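Local atomic coordinates of neutral ceramidase (Pseudomonas aeruginosa, PDB entry 2ZWS), a protein that hydrolyses the N-acyl bond of ceramides to give sphingosine and free fatty acid, and also catalyses the reverse synthesis, using a zinc ion. Residues Tyr58-Leu63 against Ala94-His99; Phe201-Thr206 against Pro217-Tyr222; Tyr613-Tyr618 against Arg637-Leu642. All coordinates share one frame; numbering follows the deposited sequence.

Contact 1 (Tyr58-Leu63 against Ala94-His99). With ZN (zinc ion), chain B; FMT (formic acid), chain E.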
loop_
_atom_site.group_PDB
_atom_site.type_symbol
_atom_site.label_atom_id
_atom_site.label_comp_id
_atom_site.label_asym_id
_atom_site.label_seq_id
_atom_site.Cartn_x
_atom_site.Cartn_y
_atom_site.Cartn_z
ATOM N N TYR A 58 1.643 7.852 12.154
ATOM C CA TYR A 58 0.876 7.292 11.052
ATOM C C TYR A 58 1.848 6.944 9.922
ATOM O O TYR A 58 2.714 7.753 9.578
ATOM C CB TYR A 58 -0.151 8.335 10.556
ATOM C CG TYR A 58 -0.824 7.961 9.276
ATOM C CD1 TYR A 58 -0.311 8.373 8.038
ATOM C CD2 TYR A 58 -1.968 7.178 9.301
ATOM C CE1 TYR A 58 -0.917 8.010 6.843
ATOM C CE2 TYR A 58 -2.618 6.814 8.108
ATOM C CZ TYR A 58 -2.076 7.226 6.890
ATOM O OH TYR A 58 -2.708 6.860 5.722
ATOM N N VAL A 59 1.775 5.699 9.443
ATOM C CA VAL A 59 2.637 5.266 8.345
ATOM C C VAL A 59 1.782 4.790 7.185
ATOM O O VAL A 59 0.909 3.926 7.372
ATOM C CB VAL A 59 3.644 4.119 8.778
ATOM C CG1 VAL A 59 4.593 3.796 7.650
ATOM C CG2 VAL A 59 4.436 4.492 10.060
ATOM N N ASN A 60 1.979 5.376 6.003
ATOM C CA ASN A 60 1.301 4.852 4.821
ATOM C C ASN A 60 2.324 4.116 3.941
ATOM O O ASN A 60 3.450 4.586 3.768
ATOM C CB ASN A 60 0.600 5.965 4.008
ATOM C CG ASN A 60 -0.434 5.423 3.036
ATOM O OD1 ASN A 60 -1.298 4.610 3.389
ATOM N ND2 ASN A 60 -0.379 5.921 1.828
ATOM N N THR A 61 1.951 2.928 3.463
ATOM C CA THR A 61 2.877 2.044 2.774
ATOM C C THR A 61 2.427 1.740 1.336
ATOM O O THR A 61 1.215 1.547 1.055
ATOM C CB THR A 61 3.023 0.693 3.544
ATOM O OG1 THR A 61 1.750 0.007 3.579
ATOM C CG2 THR A 61 3.584 0.930 4.989
ATOM N N ASP A 62 3.408 1.671 0.435
ATOM C CA ASP A 62 3.160 1.294 -0.954
ATOM C C ASP A 62 2.992 -0.248 -1.101
ATOM O O ASP A 62 3.809 -0.910 -1.758
ATOM C CB ASP A 62 4.305 1.785 -1.859
ATOM C CG ASP A 62 4.371 3.303 -2.014
ATOM O OD1 ASP A 62 3.323 3.957 -2.201
ATOM O OD2 ASP A 62 5.503 3.842 -2.035
ATOM N N LEU A 63 1.930 -0.774 -0.501
ATOM C CA LEU A 63 1.664 -2.215 -0.441
ATOM C C LEU A 63 0.212 -2.476 -0.797
ATOM O O LEU A 63 -0.631 -1.574 -0.710
ATOM C CB LEU A 63 1.892 -2.755 0.988
ATOM C CG LEU A 63 3.327 -2.592 1.503
ATOM C CD1 LEU A 63 3.413 -2.958 2.955
ATOM C CD2 LEU A 63 4.275 -3.458 0.666
ATOM N N ALA A 94 -1.055 1.892 7.366
ATOM C CA ALA A 94 -2.055 1.789 6.312
ATOM C C ALA A 94 -1.369 1.543 4.982
ATOM O O ALA A 94 -0.151 1.710 4.853
ATOM C CB ALA A 94 -2.877 3.037 6.277
ATOM N N ALA A 95 -2.138 1.092 4.001
ATOM C CA ALA A 95 -1.582 0.770 2.689
ATOM C C ALA A 95 -2.332 1.500 1.571
ATOM O O ALA A 95 -3.540 1.795 1.691
ATOM C CB ALA A 95 -1.720 -0.721 2.476
ATOM N N THR A 96 -1.621 1.699 0.465
ATOM C CA THR A 96 -2.180 2.365 -0.710
ATOM C C THR A 96 -3.027 1.399 -1.573
ATOM O O THR A 96 -3.781 1.852 -2.462
ATOM C CB THR A 96 -1.066 2.849 -1.654
ATOM O OG1 THR A 96 -0.294 1.701 -2.069
ATOM C CG2 THR A 96 -0.211 3.940 -1.014
ATOM N N HIS A 97 -2.848 0.091 -1.359
ATOM C CA HIS A 97 -3.573 -0.948 -2.131
ATOM C C HIS A 97 -3.077 -1.060 -3.568
ATOM O O HIS A 97 -3.818 -1.437 -4.480
ATOM C CB HIS A 97 -5.076 -0.733 -2.062
ATOM C CG HIS A 97 -5.891 -1.940 -2.378
ATOM N ND1 HIS A 97 -5.560 -3.206 -1.943
ATOM C CD2 HIS A 97 -7.111 -2.044 -2.976
ATOM C CE1 HIS A 97 -6.517 -4.051 -2.324
ATOM N NE2 HIS A 97 -7.473 -3.369 -2.939
ATOM N N THR A 98 -1.801 -0.749 -3.787
ATOM C CA THR A 98 -1.184 -1.110 -5.071
ATOM C C THR A 98 -1.266 -2.616 -5.294
ATOM O O THR A 98 -1.057 -3.395 -4.345
ATOM C CB THR A 98 0.294 -0.645 -5.178
ATOM O OG1 THR A 98 0.879 -1.160 -6.378
ATOM C CG2 THR A 98 1.132 -1.094 -3.983
ATOM N N HIS A 99 -1.493 -3.022 -6.545
ATOM C CA HIS A 99 -1.562 -4.441 -6.875
ATOM C C HIS A 99 -0.295 -4.905 -7.593
ATOM O O HIS A 99 -0.298 -5.981 -8.188
ATOM C CB HIS A 99 -2.807 -4.701 -7.723
ATOM C CG HIS A 99 -4.084 -4.618 -6.953
ATOM N ND1 HIS A 99 -4.401 -3.551 -6.140
ATOM C CD2 HIS A 99 -5.135 -5.463 -6.885
ATOM C CE1 HIS A 99 -5.595 -3.747 -5.604
ATOM N NE2 HIS A 99 -6.043 -4.916 -6.015
HETATM ZN ZN ZN B . -9.383 -4.238 -3.486
HETATM C C FMT E . 1.510 7.143 -1.121
HETATM O O1 FMT E . 2.044 6.558 -2.120
HETATM O O2 FMT E . 1.639 6.955 0.131
HETATM O O HOH W 1 -4.052 4.134 2.975
HETATM O O HOH W 2 1.675 2.542 -3.653
HETATM O O HOH W 3 -8.354 -5.619 -4.715
#
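T61 lies beside A95 in a parallel pairing and bonds to the residues flanking it: its N donates to A94 O, and its O accepts from T96 N at 2.9 Å. One step earlier, A94 N donates to V59 O at 2.8 Å. Past the last paired residues, H97 N binds L63 O at 2.8 Å, which keeps the two segments tied as they leave the sheet. A94 O is gripped a second time, since T61 OG1 donates to it at 2.9 Å from the face of the carbonyl opposite T61 N. Threonine suits this place because its OG1, set between the backbone N and the carbonyl carbon (chi1 63°), leans back onto the neighbouring strand.

The strands belong to a beta-alpha-beta unit made of strand 55-61, helix 68-81 and strand 91-95, and the loop leaving the second strand carries a zinc ligand. H97 NE2 binds the zinc ion at 2.2 Å beside H204, E411 and Y448, while its ND1 is held by G64 O. H99 supports it: ND1 donates to H97 O close to the H99 ring plane, CE1 sits over the face of the H97 imidazole, and NE2 bonds to the water that also binds the metal.

Other polar side chains meet through small molecules. N60, inferred to bind substrate, donates from ND2 to a formic acid molecule, reaching its O2 at 2.8 Å, and a water joins N60 OD1 to A95 O. Another water bridges D62 OD1 and T96 OG1; D62 OD2 forms a salt bridge with R43 and accepts from W41 N.

Apolar contact is made by alanines, whose short side chains accommodate the close strands. A94 CB lies 4.2 Å from Y58 CE2, in a ring whose hydroxyl bonds to N439, and A95 CB lies 4.4 Å from L63 CB.

Contact 2 (Phe201-Thr206 against Pro217-Tyr222). With ZN (zinc ion), chain B.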
loop_
_atom_site.group_PDB
_atom_site.type_symbol
_atom_site.label_atom_id
_atom_site.label_comp_id
_atom_site.label_asym_id
_atom_site.label_seq_id
_atom_site.Cartn_x
_atom_site.Cartn_y
_atom_site.Cartn_z
ATOM N N PHE A 201 -8.086 9.750 -0.348
ATOM C CA PHE A 201 -9.052 9.735 -1.452
ATOM C C PHE A 201 -9.225 8.281 -1.907
ATOM O O PHE A 201 -8.222 7.589 -2.083
ATOM C CB PHE A 201 -8.572 10.595 -2.630
ATOM C CG PHE A 201 -9.447 10.484 -3.839
ATOM C CD1 PHE A 201 -9.028 9.744 -4.937
ATOM C CD2 PHE A 201 -10.680 11.151 -3.904
ATOM C CE1 PHE A 201 -9.837 9.608 -6.068
ATOM C CE2 PHE A 201 -11.520 11.013 -5.039
ATOM C CZ PHE A 201 -11.089 10.255 -6.128
ATOM N N PRO A 202 -10.473 7.801 -2.072
ATOM C CA PRO A 202 -10.619 6.373 -2.413
ATOM C C PRO A 202 -10.607 6.084 -3.904
ATOM O O PRO A 202 -11.446 6.599 -4.652
ATOM C CB PRO A 202 -11.990 6.007 -1.818
ATOM C CG PRO A 202 -12.793 7.334 -1.934
ATOM C CD PRO A 202 -11.777 8.483 -1.893
ATOM N N VAL A 203 -9.683 5.225 -4.324
ATOM C CA VAL A 203 -9.658 4.698 -5.691
ATOM C C VAL A 203 -8.694 3.518 -5.708
ATOM O O VAL A 203 -7.578 3.659 -5.212
ATOM C CB VAL A 203 -9.264 5.787 -6.754
ATOM C CG1 VAL A 203 -7.833 6.383 -6.507
ATOM C CG2 VAL A 203 -9.430 5.228 -8.184
ATOM N N HIS A 204 -9.133 2.371 -6.229
ATOM C CA HIS A 204 -8.211 1.233 -6.353
ATOM C C HIS A 204 -6.928 1.621 -7.085
ATOM O O HIS A 204 -6.963 2.283 -8.123
ATOM C CB HIS A 204 -8.854 0.023 -7.041
ATOM C CG HIS A 204 -9.446 -0.960 -6.087
ATOM N ND1 HIS A 204 -10.608 -0.707 -5.381
ATOM C CD2 HIS A 204 -9.034 -2.198 -5.717
ATOM C CE1 HIS A 204 -10.864 -1.746 -4.598
ATOM N NE2 HIS A 204 -9.917 -2.656 -4.779
ATOM N N SER A 205 -5.809 1.164 -6.535
ATOM C CA SER A 205 -4.514 1.394 -7.140
ATOM C C SER A 205 -4.167 0.227 -8.073
ATOM O O SER A 205 -3.228 -0.567 -7.831
ATOM C CB SER A 205 -3.454 1.600 -6.044
ATOM O OG SER A 205 -3.701 2.850 -5.406
ATOM N N THR A 206 -4.919 0.169 -9.167
ATOM C CA THR A 206 -4.912 -0.984 -10.075
ATOM C C THR A 206 -4.699 -0.513 -11.507
ATOM O O THR A 206 -5.083 -1.190 -12.456
ATOM C CB THR A 206 -6.264 -1.731 -10.020
ATOM O OG1 THR A 206 -7.332 -0.779 -10.183
ATOM C CG2 THR A 206 -6.457 -2.458 -8.697
ATOM N N PRO A 217 4.358 1.169 -7.305
ATOM C CA PRO A 217 3.412 1.681 -6.320
ATOM C C PRO A 217 2.145 2.271 -6.972
ATOM O O PRO A 217 1.304 2.847 -6.259
ATOM C CB PRO A 217 4.225 2.771 -5.626
ATOM C CG PRO A 217 5.064 3.365 -6.758
ATOM C CD PRO A 217 5.416 2.153 -7.606
ATOM N N ASP A 218 2.021 2.114 -8.295
ATOM C CA ASP A 218 0.759 2.375 -9.013
ATOM C C ASP A 218 0.329 3.826 -8.923
ATOM O O ASP A 218 1.178 4.693 -8.739
ATOM C CB ASP A 218 -0.322 1.392 -8.545
ATOM C CG ASP A 218 -1.395 1.132 -9.601
ATOM O OD1 ASP A 218 -2.350 1.944 -9.723
ATOM O OD2 ASP A 218 -1.292 0.099 -10.305
ATOM N N ASN A 219 -0.966 4.123 -9.082
ATOM C CA ASN A 219 -1.319 5.515 -9.281
ATOM C C ASN A 219 -1.075 6.394 -8.046
ATOM O O ASN A 219 -0.629 7.546 -8.166
ATOM C CB ASN A 219 -2.726 5.680 -9.882
ATOM C CG ASN A 219 -3.836 5.073 -9.038
ATOM O OD1 ASN A 219 -3.989 5.410 -7.863
ATOM N ND2 ASN A 219 -4.685 4.236 -9.668
ATOM N N LYS A 220 -1.346 5.872 -6.849
ATOM C CA LYS A 220 -1.067 6.660 -5.633
ATOM C C LYS A 220 0.413 6.855 -5.430
ATOM O O LYS A 220 0.861 7.923 -5.030
ATOM C CB LYS A 220 -1.727 6.010 -4.411
ATOM C CG LYS A 220 -3.294 6.196 -4.453
ATOM C CD LYS A 220 -3.916 5.783 -3.132
ATOM C CE LYS A 220 -5.434 6.121 -3.113
ATOM N NZ LYS A 220 -5.659 7.604 -3.134
ATOM N N GLY A 221 1.188 5.843 -5.795
ATOM C CA GLY A 221 2.641 5.960 -5.728
ATOM C C GLY A 221 3.168 6.995 -6.708
ATOM O O GLY A 221 4.165 7.687 -6.392
ATOM N N TYR A 222 2.567 7.093 -7.896
ATOM C CA TYR A 222 2.984 8.133 -8.838
ATOM C C TYR A 222 2.642 9.523 -8.286
ATOM O O TYR A 222 3.440 10.451 -8.372
ATOM C CB TYR A 222 2.345 7.985 -10.230
ATOM C CG TYR A 222 2.908 9.085 -11.106
ATOM C CD1 TYR A 222 2.181 10.253 -11.338
ATOM C CD2 TYR A 222 4.210 8.998 -11.619
ATOM C CE1 TYR A 222 2.709 11.293 -12.085
ATOM C CE2 TYR A 222 4.763 10.035 -12.376
ATOM C CZ TYR A 222 4.002 11.183 -12.595
ATOM O OH TYR A 222 4.510 12.217 -13.330
HETATM ZN ZN ZN B . -9.383 -4.238 -3.486
HETATM O O HOH W 3 -8.354 -5.619 -4.715
#
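K220 reaches across to S205, V203 and F201, joining the start of helix 218-231 to the loop that follows strand 194-200 and carries the zinc ligand H204. S205 is the centre of an inverse gamma turn in this loop. K220 CB begins beside the S205 hydroxyl, and K220 CG comes closer, 3.5 Å from S205 OG. K220 CD, at 3.7 Å from S205 OG, carries the extended chain past this small side chain, whose OG probably hydrogen-bonds to T96 O. K220 CE then lies 3.3 Å from F201 O and brushes V203 CG1. A bend at the last torsion of K220 (chi4 -67°) turns K220 NZ onto F201 O, 2.8 Å away, near the edge of the F201 ring; Q276 OE1 is a second partner. A long, flexible lysine suits the place because its methylenes pack on the loop while its buried ammonium group finds carbonyl acceptors.

One residue earlier, N219 ND2 makes a weak bond to H204 O at 3.4 Å and another bond to S207 OG, and N219 OD1 accepts from Q276. D218 turns its carboxylate toward S205, but OD1 and OD2 are satisfied by S207 N and M208 N, and OD1 also takes N219 N. H204, whose CB points away from the helix segment, has ND1 held by L249 O and NE2 bound to the zinc ion at 2.1 Å.

Contact 3 (Tyr613-Tyr618 against Arg637-Leu642); sequences YYIRHY and RSFEVL
The F639 ring lies against the backbone and CB of Y613 and forms the main bump of the contact. Its CG stands between the backbone N and the carbonyl carbon (chi1 58°), a setting that swings the ring toward the partner strand. Y613 CB then fits over a ring face, 3.9 Å from the centroid of the F639 ring and 27° off its normal, in a CH-pi contact. Y613 O lies over a face of the ring too, 3.4 Å from F639 CD1. I615 CG1 closes the hollow at the ring edge, 4.3 Å from F639 CE1. A flat aromatic suits the place because its faces can receive Y613 CB and Y613 O while its edge meets I615.

A second fit pairs V641 with the Y613 ring: V641 CG2 meets it obliquely, 3.6 Å from Y613 CD2, and the ring's hydroxyl runs on to E609 O. Y614 CB rests 3.7 Å from R637 O, and its side chain leads away from R637-L642, toward S635 and T636 earlier in the same partner strand.

The segments belong to a beta hairpin of strands 611-622 and 629-642 in the C-terminal beta-sandwich domain, the second strand within a region required for correct folding and localization. Y613 and F639 form an antiparallel hydrogen-bonded pair, with F639 N 2.8 Å from Y613 O and Y613 N 2.8 Å from F639 O. I615, however, bonds with T636, so the register slips by one residue at R637-S638, an irregularity in the strand. The CB atoms of Y613 and F639 lie on the same face of the sheet, and both side chains meet W602 of strand 595-603.

Apart from two backbone bonds and some C-H to carbonyl contacts, the side chains meet through apolar surface, so fit rather than charge probably places them.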
loop_
_atom_site.group_PDB
_atom_site.type_symbol
_atom_site.label_atom_id
_atom_site.label_comp_id
_atom_site.label_asym_id
_atom_site.label_seq_id
_atom_site.Cartn_x
_atom_site.Cartn_y
_atom_site.Cartn_z
ATOM N N TYR A 613 26.478 10.733 -20.943
ATOM C CA TYR A 613 25.894 9.929 -19.882
ATOM C C TYR A 613 26.328 8.478 -20.031
ATOM O O TYR A 613 26.724 8.051 -21.120
ATOM C CB TYR A 613 24.365 9.980 -19.990
ATOM C CG TYR A 613 23.754 11.334 -19.702
ATOM C CD1 TYR A 613 23.222 11.610 -18.442
ATOM C CD2 TYR A 613 23.686 12.331 -20.688
ATOM C CE1 TYR A 613 22.653 12.839 -18.152
ATOM C CE2 TYR A 613 23.122 13.584 -20.406
ATOM C CZ TYR A 613 22.605 13.825 -19.128
ATOM O OH TYR A 613 22.033 15.044 -18.819
ATOM N N TYR A 614 26.240 7.708 -18.954
ATOM C CA TYR A 614 26.317 6.260 -19.090
ATOM C C TYR A 614 25.407 5.596 -18.072
ATOM O O TYR A 614 24.872 6.265 -17.192
ATOM C CB TYR A 614 27.757 5.759 -18.966
ATOM C CG TYR A 614 28.417 5.934 -17.612
ATOM C CD1 TYR A 614 29.172 7.082 -17.315
ATOM C CD2 TYR A 614 28.340 4.935 -16.649
ATOM C CE1 TYR A 614 29.797 7.226 -16.078
ATOM C CE2 TYR A 614 28.978 5.062 -15.429
ATOM C CZ TYR A 614 29.697 6.214 -15.146
ATOM O OH TYR A 614 30.322 6.327 -13.929
ATOM N N ILE A 615 25.222 4.290 -18.192
ATOM C CA ILE A 615 24.360 3.566 -17.260
ATOM C C ILE A 615 25.188 2.528 -16.498
ATOM O O ILE A 615 25.969 1.780 -17.095
ATOM C CB ILE A 615 23.142 2.934 -18.003
ATOM C CG1 ILE A 615 22.195 4.042 -18.502
ATOM C CG2 ILE A 615 22.392 1.928 -17.102
ATOM C CD1 ILE A 615 21.100 3.579 -19.450
ATOM N N ARG A 616 25.055 2.528 -15.174
ATOM C CA ARG A 616 25.695 1.548 -14.318
ATOM C C ARG A 616 24.661 0.562 -13.755
ATOM O O ARG A 616 23.552 0.963 -13.339
ATOM C CB ARG A 616 26.442 2.257 -13.184
ATOM C CG ARG A 616 27.258 1.369 -12.298
ATOM C CD ARG A 616 28.266 2.178 -11.494
ATOM N NE ARG A 616 28.987 1.309 -10.568
ATOM C CZ ARG A 616 29.962 1.716 -9.765
ATOM N NH1 ARG A 616 30.553 0.851 -8.954
ATOM N NH2 ARG A 616 30.323 2.994 -9.762
ATOM N N HIS A 617 25.033 -0.713 -13.722
ATOM C CA HIS A 617 24.212 -1.755 -13.132
ATOM C C HIS A 617 24.872 -2.328 -11.881
ATOM O O HIS A 617 26.077 -2.553 -11.861
ATOM C CB HIS A 617 23.941 -2.880 -14.150
ATOM C CG HIS A 617 23.340 -4.117 -13.559
ATOM N ND1 HIS A 617 22.165 -4.108 -12.826
ATOM C CD2 HIS A 617 23.715 -5.417 -13.659
ATOM C CE1 HIS A 617 21.874 -5.348 -12.467
ATOM N NE2 HIS A 617 22.804 -6.155 -12.948
ATOM N N TYR A 618 24.074 -2.524 -10.835
ATOM C CA TYR A 618 24.497 -3.220 -9.618
ATOM C C TYR A 618 23.586 -4.418 -9.410
ATOM O O TYR A 618 22.367 -4.271 -9.519
ATOM C CB TYR A 618 24.344 -2.304 -8.404
ATOM C CG TYR A 618 25.083 -1.001 -8.439
ATOM C CD1 TYR A 618 26.298 -0.873 -7.774
ATOM C CD2 TYR A 618 24.571 0.118 -9.091
ATOM C CE1 TYR A 618 26.980 0.332 -7.764
ATOM C CE2 TYR A 618 25.241 1.333 -9.092
ATOM C CZ TYR A 618 26.460 1.423 -8.427
ATOM O OH TYR A 618 27.157 2.621 -8.395
ATOM N N ARG A 637 29.362 1.956 -22.061
ATOM C CA ARG A 637 30.094 3.067 -22.645
ATOM C C ARG A 637 29.221 4.323 -22.556
ATOM O O ARG A 637 28.004 4.225 -22.352
ATOM C CB ARG A 637 30.450 2.756 -24.099
ATOM C CG ARG A 637 29.256 2.694 -25.016
ATOM C CD ARG A 637 29.678 2.229 -26.383
ATOM N NE ARG A 637 28.541 2.207 -27.290
ATOM C CZ ARG A 637 28.480 1.458 -28.382
ATOM N NH1 ARG A 637 29.487 0.653 -28.695
ATOM N NH2 ARG A 637 27.408 1.505 -29.154
ATOM N N SER A 638 29.824 5.501 -22.689
ATOM C CA SER A 638 29.029 6.722 -22.704
ATOM C C SER A 638 28.192 6.888 -23.982
ATOM O O SER A 638 28.507 6.315 -25.035
ATOM C CB SER A 638 29.914 7.952 -22.490
ATOM O OG SER A 638 30.686 8.181 -23.653
ATOM N N PHE A 639 27.119 7.670 -23.867
ATOM C CA PHE A 639 26.302 8.115 -24.999
ATOM C C PHE A 639 26.013 9.598 -24.816
ATOM O O PHE A 639 26.154 10.121 -23.701
ATOM C CB PHE A 639 24.998 7.299 -25.121
ATOM C CG PHE A 639 24.119 7.346 -23.890
ATOM C CD1 PHE A 639 24.316 6.447 -22.857
ATOM C CD2 PHE A 639 23.101 8.291 -23.777
ATOM C CE1 PHE A 639 23.527 6.488 -21.716
ATOM C CE2 PHE A 639 22.288 8.332 -22.625
ATOM C CZ PHE A 639 22.496 7.428 -21.613
ATOM N N GLU A 640 25.632 10.269 -25.901
ATOM C CA GLU A 640 25.377 11.704 -25.863
ATOM C C GLU A 640 23.895 11.997 -25.935
ATOM O O GLU A 640 23.181 11.438 -26.771
ATOM C CB GLU A 640 26.082 12.413 -27.021
ATOM C CG GLU A 640 26.051 13.943 -26.884
ATOM C CD GLU A 640 26.902 14.659 -27.920
ATOM O OE1 GLU A 640 27.653 13.998 -28.672
ATOM O OE2 GLU A 640 26.810 15.904 -27.974
ATOM N N VAL A 641 23.434 12.891 -25.069
ATOM C CA VAL A 641 22.107 13.454 -25.239
ATOM C C VAL A 641 22.275 14.801 -25.936
ATOM O O VAL A 641 22.997 15.681 -25.440
ATOM C CB VAL A 641 21.342 13.608 -23.909
ATOM C CG1 VAL A 641 19.999 14.280 -24.155
ATOM C CG2 VAL A 641 21.140 12.232 -23.241
ATOM N N LEU A 642 21.635 14.923 -27.099
ATOM C CA LEU A 642 21.677 16.138 -27.921
ATOM C C LEU A 642 20.479 17.034 -27.593
ATOM O O LEU A 642 19.457 16.549 -27.107
ATOM C CB LEU A 642 21.634 15.770 -29.411
ATOM C CG LEU A 642 22.593 14.709 -29.952
ATOM C CD1 LEU A 642 22.263 14.361 -31.400
ATOM C CD2 LEU A 642 24.028 15.173 -29.832
#

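Contacts 1 and 2 lie in the buried heart of the N-terminal family region, with centres 9 Å apart, and each supplies a histidine to the same zinc ion. They also touch directly, H99 N probably bonding to S205 O, so strand ends and loop hold one another around the metal. Their chemistry is correspondingly polar, with buried carbonyls, amides and a lysine, and bridging waters in contact 1. Contact 3 belongs to the C-terminal family region. The nearest atoms of contacts 2 and 3 stay about 18 Å apart, and those of contacts 1 and 3 about 20 Å. Partly buried, contact 3 relies on aromatic and aliphatic fit toward the sandwich interior, with exposed residues at its margin.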